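Local atomic coordinates of hypothetical protein Atu1540 (Agrobacterium tumefaciens str. C58, PDB entry 2HWJ), a protein that is of unknown function but belongs to a family of putative ParB-like nucleases, so a nucleic-acid-related role is possible though unproven. Residues Val55-Lys60 against Val88-His93. Sequence-based numbering, arbitrary orientation.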
# COMPACT_ATOMS: atom_id res chain seq x y z
N VAL A 55 10.10 -13.77 -8.68
CA VAL A 55 11.34 -13.44 -9.38
C VAL A 55 11.05 -12.33 -10.41
O VAL A 55 9.91 -12.08 -10.75
CB VAL A 55 11.68 -14.72 -10.11
CG1 VAL A 55 11.91 -14.53 -11.62
CG2 VAL A 55 12.65 -15.61 -9.32
N VAL A 56 12.06 -11.63 -10.90
CA VAL A 56 11.85 -10.53 -11.82
C VAL A 56 12.77 -10.81 -12.96
O VAL A 56 13.85 -11.26 -12.77
CB VAL A 56 12.25 -9.19 -11.07
CG1 VAL A 56 12.83 -8.16 -11.99
CG2 VAL A 56 11.07 -8.59 -10.42
N ALA A 57 12.41 -10.53 -14.17
CA ALA A 57 13.34 -10.85 -15.24
C ALA A 57 14.21 -9.62 -15.41
O ALA A 57 13.69 -8.53 -15.58
CB ALA A 57 12.61 -11.26 -16.54
N GLY A 58 15.54 -9.79 -15.34
CA GLY A 58 16.48 -8.70 -15.52
C GLY A 58 17.15 -8.80 -16.83
O GLY A 58 16.77 -9.57 -17.67
N PRO A 59 18.21 -8.04 -16.99
CA PRO A 59 19.01 -7.88 -18.18
C PRO A 59 19.61 -9.20 -18.59
O PRO A 59 19.81 -10.06 -17.74
CB PRO A 59 20.12 -6.99 -17.73
CG PRO A 59 19.59 -6.32 -16.58
CD PRO A 59 18.74 -7.30 -15.85
N LYS A 60 19.90 -9.37 -19.90
CA LYS A 60 20.34 -10.67 -20.44
C LYS A 60 19.28 -11.59 -20.02
O LYS A 60 18.13 -11.17 -19.82
CB LYS A 60 21.66 -11.09 -19.81
CG LYS A 60 22.70 -10.02 -20.06
CD LYS A 60 22.81 -9.76 -21.58
CE LYS A 60 23.26 -8.31 -21.88
NZ LYS A 60 24.77 -8.04 -21.70
N VAL A 88 7.11 -12.17 -11.77
CA VAL A 88 6.14 -11.14 -11.43
C VAL A 88 6.44 -9.75 -12.03
O VAL A 88 5.76 -8.77 -11.71
CB VAL A 88 5.99 -10.94 -9.92
CG1 VAL A 88 5.52 -12.20 -9.31
CG2 VAL A 88 7.32 -10.47 -9.29
N ALA A 89 7.46 -9.64 -12.85
CA ALA A 89 7.75 -8.39 -13.52
C ALA A 89 8.88 -8.61 -14.45
O ALA A 89 9.73 -9.49 -14.25
CB ALA A 89 8.09 -7.31 -12.52
N LYS A 90 8.91 -7.78 -15.47
CA LYS A 90 9.78 -8.00 -16.62
C LYS A 90 10.50 -6.70 -16.89
O LYS A 90 9.89 -5.74 -17.37
CB LYS A 90 8.93 -8.41 -17.84
CG LYS A 90 9.59 -9.45 -18.70
CD LYS A 90 8.64 -10.04 -19.81
CE LYS A 90 9.45 -10.95 -20.81
NZ LYS A 90 10.74 -11.70 -20.21
N PHE A 91 11.78 -6.65 -16.55
CA PHE A 91 12.60 -5.50 -16.85
C PHE A 91 13.75 -5.81 -17.81
O PHE A 91 14.71 -5.03 -17.95
CB PHE A 91 13.20 -4.92 -15.59
CG PHE A 91 12.23 -4.59 -14.54
CD1 PHE A 91 11.13 -3.85 -14.80
CD2 PHE A 91 12.46 -5.00 -13.25
CE1 PHE A 91 10.21 -3.53 -13.81
CE2 PHE A 91 11.55 -4.67 -12.23
CZ PHE A 91 10.40 -3.92 -12.55
N SER A 92 13.65 -6.92 -18.50
CA SER A 92 14.72 -7.33 -19.35
C SER A 92 14.84 -6.41 -20.53
O SER A 92 15.72 -6.56 -21.25
CB SER A 92 14.49 -8.76 -19.81
OG SER A 92 13.18 -8.80 -20.35
N HIS A 93 14.03 -5.43 -20.76
CA HIS A 93 14.46 -4.44 -21.81
C HIS A 93 15.52 -3.46 -21.26
O HIS A 93 16.11 -2.73 -22.01
CB HIS A 93 13.29 -3.68 -22.44
CG HIS A 93 12.44 -3.00 -21.44
ND1 HIS A 93 11.81 -3.68 -20.43
CD2 HIS A 93 12.18 -1.68 -21.23
CE1 HIS A 93 11.17 -2.81 -19.65
NE2 HIS A 93 11.37 -1.59 -20.12
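Val56 and Phe91 meet on the tightly packed face of this strand pair: their side chains cross at a slant, with Val56 CG1 3.4 Å from Phe91 CD2. The other branch of the same valine turns to the neighbouring strand, with Val56 CG2 3.9 Å from Ala89 CB. Phe91 sets its ring on this side with CG anti to its carbonyl carbon (chi1 -55°), and Met103 of helix 96-105 touches both Val56 and Phe91, so the helix closes over this apolar patch. The two backbones are joined by parallel-strand hydrogen bonds. Val88 N bonds to Val55 O at 3.0 Å, Ala57 N reaches Ala89 O at 2.9 Å, and Phe91 N returns to Ala57 O at 2.9 Å. These are the two inner strands, 52-57 and 82-90, of the mixed four-stranded sheet in the ParB-like region; the connection between them runs through strand 63-65 and helix 69-77. On the face of Ala57 and Lys90, things are looser. Ala57 CB meets Lys90 CG at 4.1 Å and also touches Glu87, but the lysine is exposed, with a long, weak ion pair to Glu87. Past the strand ends the two segments stay close through Ser92, whose CB sits near Gly58 O, while the exposed Lys60 heads away from the 88-93 segment and His93 turns to His196 of the second subunit.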